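Endo-b-1,4-glucanase (Nasutitermes takasagoensis, PDB 1KS8) probably hydrolyses internal beta-1,4-glucosidic linkages of cellulose and related beta-glucans, as a termite family 9 glycosyl hydrolase with an (alpha/alpha)6 catalytic domain. Local coordinates at residues A161-F166 with N176-A181; Q183-A188 with W217-L222. All blocks are in the same frame, centred on the assembly; numbering follows the deposited sequence.

Contact 1 (A161-F166 with N176-A181); sequences AASIVF and NLLTHA
Ser163 and Leu177 bring the backbones closest, CA to CA 5.5 Å, where the short helical segments 161-165 and 176-181 run antiparallel at 166° with their axes 8.4 Å apart. Such close axes fit the small residues on one side, Ala162 and Ser163. Leu177 contributes the largest share of the contact: a chi1 of -71° turns CG away from its own carbonyl carbon and sends the CD1 branch to the surface of the facing helix. There Leu177 CD1 lies 3.6 Å from Ala162 C and equally near the backbone N of Ser163, so a methyl rests against the Ala162-Ser163 peptide link. The same methyl meets Ala162 CB at 3.7 Å and approaches Phe166 CD2 obliquely at 4.0 Å. Nearer the backbones, Ser163 CB faces Leu177 CB, also 4.0 Å away. Ser163 OG comes no closer than 4.0 Å to Leu178 CD1; its polar need is met within its own helix by a hydrogen bond to Ala160 O. Between the two segments the contact is apolar, but just before 176-181 Ser174 OG hydrogen-bonds Ser163 O. Helices 149-165 and 171-190, successive in the chain, form an antiparallel helical hairpin of the (alpha/alpha)6 fold. Ala162 and Leu177 both touch Thr100 of helix 89-106, while Ser163 and Leu178 reach Ala225 and Thr226 of helix 212-226.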
ATOM      1  N   ALA A 161     -10.079   9.360   0.780  1.00  8.60           N
ATOM      2  CA  ALA A 161      -9.603   9.049   2.122  1.00  9.24           C
ATOM      3  C   ALA A 161      -8.661  10.158   2.584  1.00  9.14           C
ATOM      4  O   ALA A 161      -8.739  10.621   3.724  1.00  9.82           O
ATOM      5  CB  ALA A 161      -8.886   7.703   2.129  1.00  9.50           C
ATOM      6  N   ALA A 162      -7.774  10.590   1.693  1.00  9.56           N
ATOM      7  CA  ALA A 162      -6.836  11.652   2.031  1.00 10.08           C
ATOM      8  C   ALA A 162      -7.563  12.961   2.340  1.00 10.56           C
ATOM      9  O   ALA A 162      -7.130  13.721   3.204  1.00 10.11           O
ATOM     10  CB  ALA A 162      -5.841  11.859   0.892  1.00  9.55           C
ATOM     11  N   SER A 163      -8.668  13.228   1.648  1.00 10.11           N
ATOM     12  CA  SER A 163      -9.401  14.469   1.896  1.00 10.87           C
ATOM     13  C   SER A 163      -9.901  14.504   3.338  1.00 11.21           C
ATOM     14  O   SER A 163     -10.005  15.571   3.941  1.00 12.93           O
ATOM     15  CB  SER A 163     -10.576  14.623   0.916  1.00 11.18           C
ATOM     16  OG  SER A 163     -11.661  13.772   1.239  1.00 12.37           O
ATOM     17  N   ILE A 164     -10.203  13.334   3.891  1.00 11.12           N
ATOM     18  CA  ILE A 164     -10.663  13.242   5.273  1.00 11.36           C
ATOM     19  C   ILE A 164      -9.481  13.517   6.203  1.00 12.42           C
ATOM     20  O   ILE A 164      -9.593  14.261   7.176  1.00 12.78           O
ATOM     21  CB  ILE A 164     -11.245  11.841   5.575  1.00 12.29           C
ATOM     22  CG1 ILE A 164     -12.492  11.607   4.718  1.00 13.96           C
ATOM     23  CG2 ILE A 164     -11.585  11.716   7.057  1.00 13.11           C
ATOM     24  CD1 ILE A 164     -13.024  10.188   4.778  1.00 20.20           C
ATOM     25  N   VAL A 165      -8.337  12.921   5.887  1.00 11.55           N
ATOM     26  CA  VAL A 165      -7.134  13.107   6.685  1.00 11.23           C
ATOM     27  C   VAL A 165      -6.773  14.586   6.843  1.00 11.17           C
ATOM     28  O   VAL A 165      -6.407  15.032   7.932  1.00 11.85           O
ATOM     29  CB  VAL A 165      -5.928  12.371   6.042  1.00 10.83           C
ATOM     30  CG1 VAL A 165      -4.627  12.785   6.719  1.00 11.29           C
ATOM     31  CG2 VAL A 165      -6.121  10.869   6.152  1.00 12.98           C
ATOM     32  N   PHE A 166      -6.896  15.344   5.758  1.00 11.95           N
ATOM     33  CA  PHE A 166      -6.533  16.760   5.766  1.00 12.18           C
ATOM     34  C   PHE A 166      -7.677  17.747   5.975  1.00 14.79           C
ATOM     35  O   PHE A 166      -7.469  18.959   5.925  1.00 14.11           O
ATOM     36  CB  PHE A 166      -5.804  17.089   4.463  1.00 12.18           C
ATOM     37  CG  PHE A 166      -4.473  16.408   4.335  1.00 11.99           C
ATOM     38  CD1 PHE A 166      -3.368  16.886   5.030  1.00 12.94           C
ATOM     39  CD2 PHE A 166      -4.332  15.265   3.556  1.00 11.34           C
ATOM     40  CE1 PHE A 166      -2.141  16.235   4.955  1.00 12.88           C
ATOM     41  CE2 PHE A 166      -3.106  14.604   3.474  1.00 12.26           C
ATOM     42  CZ  PHE A 166      -2.011  15.089   4.175  1.00 12.51           C
ATOM     43  N   ASN A 176      -9.267  20.216  -2.738  1.00 14.89           N
ATOM     44  CA  ASN A 176      -8.643  19.864  -4.007  1.00 14.82           C
ATOM     45  C   ASN A 176      -8.643  18.350  -4.190  1.00 13.42           C
ATOM     46  O   ASN A 176      -8.975  17.844  -5.259  1.00 14.10           O
ATOM     47  CB  ASN A 176      -7.215  20.416  -4.048  1.00 17.33           C
ATOM     48  CG  ASN A 176      -6.510  20.117  -5.354  1.00 20.11           C
ATOM     49  OD1 ASN A 176      -7.113  20.175  -6.426  1.00 23.16           O
ATOM     50  ND2 ASN A 176      -5.220  19.814  -5.273  1.00 23.75           N
ATOM     51  N   LEU A 177      -8.276  17.631  -3.136  1.00 13.17           N
ATOM     52  CA  LEU A 177      -8.254  16.173  -3.174  1.00 12.40           C
ATOM     53  C   LEU A 177      -9.632  15.627  -3.535  1.00 12.36           C
ATOM     54  O   LEU A 177      -9.764  14.743  -4.381  1.00 12.36           O
ATOM     55  CB  LEU A 177      -7.843  15.620  -1.808  1.00 12.65           C
ATOM     56  CG  LEU A 177      -6.387  15.798  -1.370  1.00 11.00           C
ATOM     57  CD1 LEU A 177      -6.259  15.470   0.108  1.00 11.67           C
ATOM     58  CD2 LEU A 177      -5.484  14.899  -2.203  1.00 12.65           C
ATOM     59  N   LEU A 178     -10.661  16.161  -2.884  1.00 13.19           N
ATOM     60  CA  LEU A 178     -12.026  15.712  -3.120  1.00 14.41           C
ATOM     61  C   LEU A 178     -12.504  15.980  -4.544  1.00 13.90           C
ATOM     62  O   LEU A 178     -13.209  15.158  -5.127  1.00 15.14           O
ATOM     63  CB  LEU A 178     -12.976  16.370  -2.116  1.00 14.94           C
ATOM     64  CG  LEU A 178     -14.395  15.798  -2.060  1.00 18.37           C
ATOM     65  CD1 LEU A 178     -14.346  14.314  -1.724  1.00 17.47           C
ATOM     66  CD2 LEU A 178     -15.199  16.553  -1.014  1.00 19.20           C
ATOM     67  N   THR A 179     -12.128  17.126  -5.105  1.00 13.81           N
ATOM     68  CA  THR A 179     -12.531  17.454  -6.470  1.00 14.24           C
ATOM     69  C   THR A 179     -12.002  16.385  -7.421  1.00 12.80           C
ATOM     70  O   THR A 179     -12.735  15.858  -8.258  1.00 13.68           O
ATOM     71  CB  THR A 179     -11.990  18.834  -6.901  1.00 15.92           C
ATOM     72  OG1 THR A 179     -12.627  19.856  -6.125  1.00 18.02           O
ATOM     73  CG2 THR A 179     -12.265  19.084  -8.379  1.00 16.85           C
ATOM     74  N   HIS A 180     -10.722  16.060  -7.279  1.00 11.77           N
ATOM     75  CA  HIS A 180     -10.096  15.049  -8.117  1.00 11.36           C
ATOM     76  C   HIS A 180     -10.710  13.676  -7.876  1.00 11.23           C
ATOM     77  O   HIS A 180     -10.900  12.904  -8.815  1.00 12.19           O
ATOM     78  CB  HIS A 180      -8.592  15.007  -7.848  1.00 11.15           C
ATOM     79  CG  HIS A 180      -7.841  16.146  -8.463  1.00 11.86           C
ATOM     80  ND1 HIS A 180      -7.498  16.172  -9.798  1.00 11.28           N
ATOM     81  CD2 HIS A 180      -7.403  17.315  -7.938  1.00 12.00           C
ATOM     82  CE1 HIS A 180      -6.881  17.309 -10.069  1.00 11.68           C
ATOM     83  NE2 HIS A 180      -6.811  18.020  -8.958  1.00 12.46           N
ATOM     84  N   ALA A 181     -11.026  13.377  -6.621  1.00 10.93           N
ATOM     85  CA  ALA A 181     -11.625  12.091  -6.274  1.00 11.01           C
ATOM     86  C   ALA A 181     -12.971  11.906  -6.971  1.00 10.60           C
ATOM     87  O   ALA A 181     -13.244  10.846  -7.528  1.00 11.00           O
ATOM     88  CB  ALA A 181     -11.800  11.985  -4.763  1.00 11.54           C
TER

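Contact 2 (Q183-A188 with W217-L222); sequences QLFDFA and WAAAWL
Phe185 lies against Ala218, Ala219 and Leu222, and it is the one residue of 183-188 that carries the contact. The helical segments are antiparallel, at 152°, and their axes stay 10.5 Å apart, a spacing that leaves room for a phenyl ring against two alanines. With CG anti to the backbone N (chi1 175°), the ring reaches across the facing helix. Its CD1 atom meets Ala218 CB at 3.6 Å, and farther out Phe185 CZ is 3.9 Å from Ala219 CB. Phe185 CE1 also comes within 3.8 Å of the backbone N of Ala219. The tightest point is at the root of the side chain, where Leu222 CD1 sits 3.3 Å from Phe185 CB and 3.6 Å from Phe185 CG, a close approach for carbon atoms. Shortening Phe185 to an alanine keeps CB and its touch on Leu222 CD1, but is likely to open a gap beside Ala218 and Ala219 and to cost Leu222 CD1 its ring contacts. Away from this buried patch the fit is looser: Asp186, exposed to solvent, starts off away from the partner helix, and its side chain comes no nearer than 6.7 Å to segment 217-222. Ala218 lies about 6 Å, side chain to side chain, from Glu214, a calcium ligand in this protein, although no calcium is bound here. The contact joins helices 171-190 and 212-226 of the (alpha/alpha)6 fold. Helix 229-241 also borders the interface, with Thr234 touching Phe185, Ala235 touching Ala219 and Tyr231 touching Leu222.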
ATOM      1  N   GLN A 183     -14.106  13.359  -9.722  1.00 10.76           N
ATOM      2  CA  GLN A 183     -13.916  13.245 -11.160  1.00 10.47           C
ATOM      3  C   GLN A 183     -13.376  11.877 -11.554  1.00  9.87           C
ATOM      4  O   GLN A 183     -13.821  11.296 -12.542  1.00 11.12           O
ATOM      5  CB  GLN A 183     -12.974  14.347 -11.650  1.00 11.40           C
ATOM      6  CG  GLN A 183     -13.460  15.743 -11.289  1.00 13.50           C
ATOM      7  CD  GLN A 183     -12.488  16.825 -11.701  1.00 15.85           C
ATOM      8  OE1 GLN A 183     -11.272  16.635 -11.645  1.00 15.77           O
ATOM      9  NE2 GLN A 183     -13.017  17.977 -12.098  1.00 16.20           N
ATOM     10  N   LEU A 184     -12.423  11.357 -10.786  1.00  9.52           N
ATOM     11  CA  LEU A 184     -11.866  10.046 -11.099  1.00  9.48           C
ATOM     12  C   LEU A 184     -12.891   8.937 -10.907  1.00 10.34           C
ATOM     13  O   LEU A 184     -12.879   7.951 -11.645  1.00 10.13           O
ATOM     14  CB  LEU A 184     -10.611   9.782 -10.260  1.00  9.65           C
ATOM     15  CG  LEU A 184      -9.372  10.485 -10.824  1.00 10.61           C
ATOM     16  CD1 LEU A 184      -8.244  10.451  -9.808  1.00 10.44           C
ATOM     17  CD2 LEU A 184      -8.956   9.816 -12.127  1.00 10.42           C
ATOM     18  N   PHE A 185     -13.783   9.090  -9.932  1.00 10.49           N
ATOM     19  CA  PHE A 185     -14.809   8.074  -9.730  1.00 11.05           C
ATOM     20  C   PHE A 185     -15.754   8.075 -10.926  1.00 10.39           C
ATOM     21  O   PHE A 185     -16.131   7.019 -11.424  1.00 11.22           O
ATOM     22  CB  PHE A 185     -15.627   8.326  -8.467  1.00 11.33           C
ATOM     23  CG  PHE A 185     -16.760   7.353  -8.298  1.00 13.06           C
ATOM     24  CD1 PHE A 185     -16.505   6.019  -7.988  1.00 14.21           C
ATOM     25  CD2 PHE A 185     -18.073   7.748  -8.526  1.00 14.82           C
ATOM     26  CE1 PHE A 185     -17.543   5.090  -7.912  1.00 15.20           C
ATOM     27  CE2 PHE A 185     -19.118   6.828  -8.451  1.00 15.49           C
ATOM     28  CZ  PHE A 185     -18.852   5.496  -8.146  1.00 15.38           C
ATOM     29  N   ASP A 186     -16.142   9.264 -11.376  1.00 11.58           N
ATOM     30  CA  ASP A 186     -17.035   9.374 -12.521  1.00 12.35           C
ATOM     31  C   ASP A 186     -16.384   8.729 -13.736  1.00 12.05           C
ATOM     32  O   ASP A 186     -17.032   8.010 -14.492  1.00 12.32           O
ATOM     33  CB  ASP A 186     -17.355  10.842 -12.804  1.00 14.48           C
ATOM     34  CG  ASP A 186     -18.422  11.393 -11.876  1.00 18.11           C
ATOM     35  OD1 ASP A 186     -18.567  12.630 -11.811  1.00 20.62           O
ATOM     36  OD2 ASP A 186     -19.121  10.589 -11.222  1.00 20.48           O
ATOM     37  N   PHE A 187     -15.092   8.988 -13.916  1.00 10.95           N
ATOM     38  CA  PHE A 187     -14.347   8.410 -15.027  1.00 10.71           C
ATOM     39  C   PHE A 187     -14.376   6.881 -14.913  1.00 11.27           C
ATOM     40  O   PHE A 187     -14.696   6.180 -15.874  1.00 11.73           O
ATOM     41  CB  PHE A 187     -12.904   8.943 -15.001  1.00 11.15           C
ATOM     42  CG  PHE A 187     -11.970   8.268 -15.975  1.00 10.96           C
ATOM     43  CD1 PHE A 187     -12.386   7.924 -17.258  1.00 12.79           C
ATOM     44  CD2 PHE A 187     -10.652   8.007 -15.607  1.00 13.03           C
ATOM     45  CE1 PHE A 187     -11.503   7.330 -18.160  1.00 12.53           C
ATOM     46  CE2 PHE A 187      -9.763   7.416 -16.502  1.00 12.75           C
ATOM     47  CZ  PHE A 187     -10.190   7.076 -17.780  1.00 11.16           C
ATOM     48  N   ALA A 188     -14.060   6.372 -13.726  1.00 11.02           N
ATOM     49  CA  ALA A 188     -14.042   4.933 -13.483  1.00 11.05           C
ATOM     50  C   ALA A 188     -15.402   4.270 -13.695  1.00 11.44           C
ATOM     51  O   ALA A 188     -15.491   3.179 -14.255  1.00 10.90           O
ATOM     52  CB  ALA A 188     -13.558   4.657 -12.065  1.00 11.32           C
ATOM     53  N   TRP A 217     -15.698   0.211  -3.625  1.00 10.33           N
ATOM     54  CA  TRP A 217     -14.705   0.737  -2.689  1.00 10.09           C
ATOM     55  C   TRP A 217     -14.619   2.259  -2.826  1.00  9.79           C
ATOM     56  O   TRP A 217     -14.690   2.987  -1.832  1.00 10.28           O
ATOM     57  CB  TRP A 217     -13.359   0.070  -3.005  1.00 10.06           C
ATOM     58  CG  TRP A 217     -12.140   0.481  -2.209  1.00  9.99           C
ATOM     59  CD1 TRP A 217     -10.981   1.001  -2.719  1.00  9.51           C
ATOM     60  CD2 TRP A 217     -11.887   0.248  -0.812  1.00 10.60           C
ATOM     61  NE1 TRP A 217     -10.025   1.094  -1.738  1.00  9.79           N
ATOM     62  CE2 TRP A 217     -10.551   0.639  -0.558  1.00  9.86           C
ATOM     63  CE3 TRP A 217     -12.656  -0.258   0.246  1.00 11.82           C
ATOM     64  CZ2 TRP A 217      -9.966   0.537   0.710  1.00 10.62           C
ATOM     65  CZ3 TRP A 217     -12.071  -0.359   1.511  1.00 10.26           C
ATOM     66  CH2 TRP A 217     -10.739   0.036   1.729  1.00 10.36           C
ATOM     67  N   ALA A 218     -14.482   2.737  -4.060  1.00 10.43           N
ATOM     68  CA  ALA A 218     -14.392   4.169  -4.327  1.00 10.43           C
ATOM     69  C   ALA A 218     -15.668   4.901  -3.911  1.00 10.33           C
ATOM     70  O   ALA A 218     -15.612   5.968  -3.295  1.00 10.80           O
ATOM     71  CB  ALA A 218     -14.113   4.408  -5.809  1.00 10.84           C
ATOM     72  N   ALA A 219     -16.819   4.328  -4.250  1.00 11.28           N
ATOM     73  CA  ALA A 219     -18.094   4.944  -3.904  1.00 11.21           C
ATOM     74  C   ALA A 219     -18.245   5.051  -2.392  1.00 10.23           C
ATOM     75  O   ALA A 219     -18.703   6.070  -1.876  1.00 10.98           O
ATOM     76  CB  ALA A 219     -19.250   4.137  -4.491  1.00 11.42           C
ATOM     77  N   ALA A 220     -17.856   3.999  -1.680  1.00 10.28           N
ATOM     78  CA  ALA A 220     -17.954   4.001  -0.226  1.00 11.09           C
ATOM     79  C   ALA A 220     -17.075   5.091   0.377  1.00 10.52           C
ATOM     80  O   ALA A 220     -17.505   5.819   1.271  1.00 10.75           O
ATOM     81  CB  ALA A 220     -17.561   2.636   0.329  1.00 11.21           C
ATOM     82  N   TRP A 221     -15.842   5.210  -0.108  1.00 10.83           N
ATOM     83  CA  TRP A 221     -14.939   6.233   0.404  1.00 10.25           C
ATOM     84  C   TRP A 221     -15.444   7.637   0.095  1.00  9.83           C
ATOM     85  O   TRP A 221     -15.321   8.542   0.921  1.00 11.47           O
ATOM     86  CB  TRP A 221     -13.526   6.036  -0.154  1.00  9.97           C
ATOM     87  CG  TRP A 221     -12.726   5.071   0.667  1.00  9.17           C
ATOM     88  CD1 TRP A 221     -12.391   3.787   0.342  1.00  9.19           C
ATOM     89  CD2 TRP A 221     -12.213   5.300   1.983  1.00  9.79           C
ATOM     90  NE1 TRP A 221     -11.698   3.200   1.379  1.00  9.26           N
ATOM     91  CE2 TRP A 221     -11.577   4.108   2.398  1.00  9.19           C
ATOM     92  CE3 TRP A 221     -12.230   6.399   2.854  1.00 10.13           C
ATOM     93  CZ2 TRP A 221     -10.963   3.985   3.650  1.00 10.05           C
ATOM     94  CZ3 TRP A 221     -11.620   6.276   4.097  1.00 10.03           C
ATOM     95  CH2 TRP A 221     -10.995   5.076   4.482  1.00  9.71           C
ATOM     96  N   LEU A 222     -16.018   7.821  -1.090  1.00 11.49           N
ATOM     97  CA  LEU A 222     -16.552   9.128  -1.452  1.00 11.72           C
ATOM     98  C   LEU A 222     -17.721   9.486  -0.547  1.00 12.40           C
ATOM     99  O   LEU A 222     -17.888  10.643  -0.173  1.00 12.42           O
ATOM    100  CB  LEU A 222     -16.979   9.144  -2.920  1.00 11.85           C
ATOM    101  CG  LEU A 222     -15.824   9.490  -3.864  1.00 13.12           C
ATOM    102  CD1 LEU A 222     -16.215   9.199  -5.296  1.00 15.28           C
ATOM    103  CD2 LEU A 222     -15.446  10.957  -3.681  1.00 12.84           C
TER

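How the contacts relate
From the N terminus, helix 149-165 comes first, and contact 1 closes the short connection to helix 171-190, with nine residues between its segments. The chain continues along that same helix to 183-188, where contact 2 opens; it closes 28 intervening residues later on helix 212-226. The two closures are therefore in series, neither nested nor crossed, and share helix 171-190. Their centres lie 12 Å apart, and direct packing links them: Ala181 CB is 3.9 Å from Leu222 CD2, and Ala161 CB is 3.7 Å from Trp221 CZ3. Helices 149-165, 171-190 and 212-226 are thus mutually packed within the (alpha/alpha)6 domain.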